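Long-range contact in modulator of the activity of Ets CG15085-PA (Drosophila melanogaster, PDB 1SV0), which probably relieves transcriptional repression by the Ets-family protein Yan (pokkuri), binding Yan's SAM domain through its own and so promoting depolymerization of Yan: residues C[12-23]-C[39-50]. Sequence-based numbering, arbitrary orientation.
Sequences RDWTRADVWKWL and PQKFPMNGKALC
With its CG beside the backbone N (chi1 -77°), the indole of W20 swings over P39 and brings NE1 to F42 O, a 2.9 Å hydrogen bond whose acceptor lies at the ring edge, in plane. P39 CB sits over one face, a CH-pi contact 3.5 Å from the centroid of the five-membered ring, so the indole is held both at its edge and on its face. Without the indole, as with an alanine here, F42 O is likely to lose this donor and a gap to open beside P39 CB. Next to it, L23 CD1 packs at 3.6 Å against F42 CD1. V19 has CG1 anti to the backbone N (chi1 168°), which leaves CG2 3.3 Å from M44 O and, tip to tip, 4.1 Å from L49 CD2; the same L49 methyl touches W22 CZ3. At the far end G46 N donates to W14 O (2.8 Å, 168°) from above the carbonyl plane, and a water joins W14 O and R12 O to K47 N. N45 is the N-cap of helix 46-51, its OD1 accepting from A48 N; its ND2 is hydrogen-bonded to E28 O of the Yan chain, and K47 NZ salt-bridges E28 OE2 of that chain. Helix 16-30 thus packs across 39-50 in a SAM-domain helical bundle, with N45 and K47 in its Yan interface.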
loop_
_atom_site.group_PDB
_atom_site.type_symbol
_atom_site.label_atom_id
_atom_site.label_comp_id
_atom_site.label_asym_id
_atom_site.label_seq_id
_atom_site.Cartn_x
_atom_site.Cartn_y
_atom_site.Cartn_z
ATOM N N ARG C 12 -8.883 1.914 8.249
ATOM C CA ARG C 12 -8.820 2.739 7.049
ATOM C C ARG C 12 -8.374 4.158 7.379
ATOM O O ARG C 12 -7.991 4.918 6.495
ATOM C CB ARG C 12 -10.184 2.746 6.352
ATOM C CG ARG C 12 -10.564 1.389 5.784
ATOM C CD ARG C 12 -12.008 1.354 5.291
ATOM N NE ARG C 12 -12.958 1.548 6.383
ATOM C CZ ARG C 12 -14.276 1.411 6.263
ATOM N NH1 ARG C 12 -14.805 1.080 5.093
ATOM N NH2 ARG C 12 -15.065 1.597 7.316
ATOM N N ASP C 13 -8.416 4.519 8.656
ATOM C CA ASP C 13 -7.982 5.847 9.062
ATOM C C ASP C 13 -6.515 5.822 9.499
ATOM O O ASP C 13 -5.956 6.853 9.857
ATOM C CB ASP C 13 -8.832 6.375 10.224
ATOM C CG ASP C 13 -10.293 6.554 9.851
ATOM O OD1 ASP C 13 -10.585 6.742 8.649
ATOM O OD2 ASP C 13 -11.146 6.528 10.767
ATOM N N TRP C 14 -5.894 4.650 9.458
ATOM C CA TRP C 14 -4.499 4.521 9.885
ATOM C C TRP C 14 -3.478 5.209 8.980
ATOM O O TRP C 14 -3.500 5.049 7.757
ATOM C CB TRP C 14 -4.112 3.039 10.006
ATOM C CG TRP C 14 -4.716 2.302 11.172
ATOM C CD1 TRP C 14 -5.605 2.793 12.094
ATOM C CD2 TRP C 14 -4.476 0.936 11.538
ATOM N NE1 TRP C 14 -5.929 1.816 13.008
ATOM C CE2 TRP C 14 -5.252 0.667 12.691
ATOM C CE3 TRP C 14 -3.681 -0.090 11.003
ATOM C CZ2 TRP C 14 -5.257 -0.585 13.318
ATOM C CZ3 TRP C 14 -3.686 -1.340 11.628
ATOM C CH2 TRP C 14 -4.470 -1.575 12.773
ATOM N N THR C 15 -2.584 5.982 9.582
ATOM C CA THR C 15 -1.517 6.627 8.816
ATOM C C THR C 15 -0.391 5.596 8.805
ATOM O O THR C 15 -0.558 4.491 9.318
ATOM C CB THR C 15 -0.992 7.874 9.521
ATOM O OG1 THR C 15 -0.506 7.494 10.816
ATOM C CG2 THR C 15 -2.108 8.928 9.669
ATOM N N ARG C 16 0.755 5.943 8.232
ATOM C CA ARG C 16 1.867 5.001 8.215
ATOM C C ARG C 16 2.326 4.808 9.654
ATOM O O ARG C 16 2.650 3.691 10.070
ATOM C CB ARG C 16 3.018 5.536 7.356
ATOM C CG ARG C 16 4.208 4.592 7.271
ATOM C CD ARG C 16 5.154 5.031 6.171
ATOM N NE ARG C 16 5.883 6.234 6.530
ATOM C CZ ARG C 16 6.536 6.992 5.660
ATOM N NH1 ARG C 16 6.546 6.671 4.371
ATOM N NH2 ARG C 16 7.180 8.069 6.083
ATOM N N ALA C 17 2.333 5.900 10.417
ATOM C CA ALA C 17 2.737 5.854 11.824
ATOM C C ALA C 17 1.900 4.832 12.602
ATOM O O ALA C 17 2.438 4.066 13.403
ATOM C CB ALA C 17 2.601 7.232 12.462
ATOM N N ASP C 18 0.587 4.835 12.376
ATOM C CA ASP C 18 -0.304 3.886 13.044
ATOM C C ASP C 18 0.038 2.457 12.611
ATOM O O ASP C 18 0.117 1.546 13.435
ATOM C CB ASP C 18 -1.773 4.196 12.721
ATOM C CG ASP C 18 -2.227 5.533 13.288
ATOM O OD1 ASP C 18 -1.798 5.880 14.417
ATOM O OD2 ASP C 18 -3.014 6.232 12.611
ATOM N N VAL C 19 0.235 2.261 11.312
ATOM C CA VAL C 19 0.596 0.943 10.801
ATOM C C VAL C 19 1.829 0.393 11.538
ATOM O O VAL C 19 1.858 -0.771 11.949
ATOM C CB VAL C 19 0.908 1.000 9.291
ATOM C CG1 VAL C 19 1.556 -0.307 8.843
ATOM C CG2 VAL C 19 -0.379 1.251 8.507
ATOM N N TRP C 20 2.843 1.236 11.695
ATOM C CA TRP C 20 4.078 0.840 12.369
ATOM C C TRP C 20 3.856 0.485 13.835
ATOM O O TRP C 20 4.416 -0.490 14.331
ATOM C CB TRP C 20 5.120 1.956 12.238
ATOM C CG TRP C 20 5.756 1.994 10.885
ATOM C CD1 TRP C 20 5.181 1.638 9.691
ATOM C CD2 TRP C 20 7.090 2.409 10.580
ATOM N NE1 TRP C 20 6.084 1.807 8.660
ATOM C CE2 TRP C 20 7.261 2.279 9.179
ATOM C CE3 TRP C 20 8.163 2.874 11.353
ATOM C CZ2 TRP C 20 8.465 2.597 8.538
ATOM C CZ3 TRP C 20 9.362 3.189 10.713
ATOM C CH2 TRP C 20 9.500 3.047 9.319
ATOM N N LYS C 21 3.046 1.280 14.525
ATOM C CA LYS C 21 2.744 1.004 15.923
ATOM C C LYS C 21 1.996 -0.328 16.036
ATOM O O LYS C 21 2.260 -1.118 16.950
ATOM C CB LYS C 21 1.935 2.162 16.526
ATOM C CG LYS C 21 2.840 3.293 17.031
ATOM C CD LYS C 21 2.187 4.659 16.991
ATOM C CE LYS C 21 0.778 4.685 17.550
ATOM N NZ LYS C 21 0.180 6.053 17.385
ATOM N N TRP C 22 1.074 -0.578 15.106
ATOM C CA TRP C 22 0.320 -1.839 15.081
ATOM C C TRP C 22 1.268 -3.019 14.849
ATOM O O TRP C 22 1.100 -4.089 15.433
ATOM C CB TRP C 22 -0.730 -1.811 13.960
ATOM C CG TRP C 22 -1.316 -3.160 13.619
ATOM C CD1 TRP C 22 -2.151 -3.929 14.404
ATOM C CD2 TRP C 22 -1.127 -3.895 12.402
ATOM N NE1 TRP C 22 -2.487 -5.082 13.744
ATOM C CE2 TRP C 22 -1.879 -5.091 12.515
ATOM C CE3 TRP C 22 -0.400 -3.658 11.223
ATOM C CZ2 TRP C 22 -1.923 -6.052 11.486
ATOM C CZ3 TRP C 22 -0.446 -4.617 10.192
ATOM C CH2 TRP C 22 -1.205 -5.798 10.338
ATOM N N LEU C 23 2.260 -2.825 13.983
ATOM C CA LEU C 23 3.218 -3.891 13.687
ATOM C C LEU C 23 4.051 -4.213 14.924
ATOM O O LEU C 23 4.300 -5.381 15.232
ATOM C CB LEU C 23 4.136 -3.479 12.530
ATOM C CG LEU C 23 3.498 -3.502 11.136
ATOM C CD1 LEU C 23 4.449 -2.859 10.116
ATOM C CD2 LEU C 23 3.194 -4.949 10.747
ATOM N N PRO C 39 8.874 -2.831 10.440
ATOM C CA PRO C 39 8.075 -1.720 9.913
ATOM C C PRO C 39 8.579 -1.173 8.585
ATOM O O PRO C 39 7.798 -0.666 7.784
ATOM C CB PRO C 39 8.122 -0.686 11.038
ATOM C CG PRO C 39 9.409 -0.994 11.746
ATOM C CD PRO C 39 9.413 -2.501 11.771
ATOM N N GLN C 40 9.880 -1.284 8.338
ATOM C CA GLN C 40 10.433 -0.802 7.078
ATOM C C GLN C 40 9.883 -1.595 5.891
ATOM O O GLN C 40 9.944 -1.130 4.756
ATOM C CB GLN C 40 11.965 -0.876 7.102
ATOM C CG GLN C 40 12.589 0.143 8.038
ATOM C CD GLN C 40 14.102 0.078 8.065
ATOM O OE1 GLN C 40 14.684 -0.871 8.580
ATOM N NE2 GLN C 40 14.746 1.095 7.509
ATOM N N LYS C 41 9.353 -2.790 6.153
ATOM C CA LYS C 41 8.775 -3.619 5.090
ATOM C C LYS C 41 7.384 -3.090 4.728
ATOM O O LYS C 41 6.814 -3.459 3.696
ATOM C CB LYS C 41 8.618 -5.080 5.543
ATOM C CG LYS C 41 9.899 -5.777 5.993
ATOM C CD LYS C 41 10.861 -5.982 4.844
ATOM C CE LYS C 41 12.111 -6.724 5.309
ATOM N NZ LYS C 41 13.116 -6.882 4.213
ATOM N N PHE C 42 6.847 -2.226 5.588
ATOM C CA PHE C 42 5.515 -1.665 5.384
ATOM C C PHE C 42 5.491 -0.140 5.449
ATOM O O PHE C 42 4.910 0.439 6.368
ATOM C CB PHE C 42 4.532 -2.205 6.435
ATOM C CG PHE C 42 4.399 -3.701 6.446
ATOM C CD1 PHE C 42 5.342 -4.494 7.088
ATOM C CD2 PHE C 42 3.309 -4.321 5.837
ATOM C CE1 PHE C 42 5.199 -5.880 7.132
ATOM C CE2 PHE C 42 3.156 -5.704 5.874
ATOM C CZ PHE C 42 4.108 -6.486 6.526
ATOM N N PRO C 43 6.134 0.533 4.485
ATOM C CA PRO C 43 6.152 1.996 4.474
ATOM C C PRO C 43 4.862 2.515 3.815
ATOM O O PRO C 43 4.913 3.121 2.743
ATOM C CB PRO C 43 7.392 2.307 3.636
ATOM C CG PRO C 43 7.343 1.227 2.598
ATOM C CD PRO C 43 6.994 -0.015 3.418
ATOM N N MET C 44 3.718 2.278 4.456
ATOM C CA MET C 44 2.424 2.684 3.904
ATOM C C MET C 44 1.373 2.828 5.008
ATOM O O MET C 44 1.618 2.432 6.149
ATOM C CB MET C 44 1.960 1.626 2.904
ATOM C CG MET C 44 1.854 0.238 3.540
ATOM S SD MET C 44 1.501 -1.120 2.394
ATOM C CE MET C 44 3.152 -1.456 1.781
ATOM N N ASN C 45 0.202 3.366 4.663
ATOM C CA ASN C 45 -0.874 3.556 5.643
ATOM C C ASN C 45 -1.939 2.459 5.582
ATOM O O ASN C 45 -1.795 1.478 4.852
ATOM C CB ASN C 45 -1.536 4.938 5.469
ATOM C CG ASN C 45 -2.285 5.085 4.143
ATOM O OD1 ASN C 45 -2.484 4.121 3.411
ATOM N ND2 ASN C 45 -2.713 6.308 3.844
ATOM N N GLY C 46 -3.006 2.622 6.363
ATOM C CA GLY C 46 -4.065 1.626 6.384
ATOM C C GLY C 46 -4.762 1.409 5.042
ATOM O O GLY C 46 -5.112 0.276 4.699
ATOM N N LYS C 47 -4.968 2.481 4.283
ATOM C CA LYS C 47 -5.622 2.369 2.976
ATOM C C LYS C 47 -4.868 1.377 2.103
ATOM O O LYS C 47 -5.474 0.559 1.408
ATOM C CB LYS C 47 -5.663 3.722 2.265
ATOM C CG LYS C 47 -6.721 4.691 2.777
ATOM C CD LYS C 47 -7.009 5.743 1.708
ATOM C CE LYS C 47 -8.298 6.506 1.985
ATOM N NZ LYS C 47 -8.618 7.456 0.875
ATOM N N ALA C 48 -3.540 1.461 2.147
ATOM C CA ALA C 48 -2.684 0.571 1.373
ATOM C C ALA C 48 -2.808 -0.863 1.871
ATOM O O ALA C 48 -2.855 -1.803 1.070
ATOM C CB ALA C 48 -1.214 1.032 1.458
ATOM N N LEU C 49 -2.865 -1.030 3.192
ATOM C CA LEU C 49 -2.973 -2.363 3.786
ATOM C C LEU C 49 -4.251 -3.078 3.342
ATOM O O LEU C 49 -4.252 -4.293 3.144
ATOM C CB LEU C 49 -2.905 -2.268 5.323
ATOM C CG LEU C 49 -1.706 -2.935 6.015
ATOM C CD1 LEU C 49 -0.411 -2.602 5.294
ATOM C CD2 LEU C 49 -1.641 -2.483 7.474
ATOM N N CYS C 50 -5.330 -2.317 3.174
ATOM C CA CYS C 50 -6.608 -2.880 2.728
ATOM C C CYS C 50 -6.462 -3.567 1.377
ATOM O O CYS C 50 -7.166 -4.533 1.075
ATOM C CB CYS C 50 -7.664 -1.783 2.597
ATOM S SG CYS C 50 -8.267 -1.124 4.145
HETATM O O HOH W 1 -5.217 5.086 5.678
#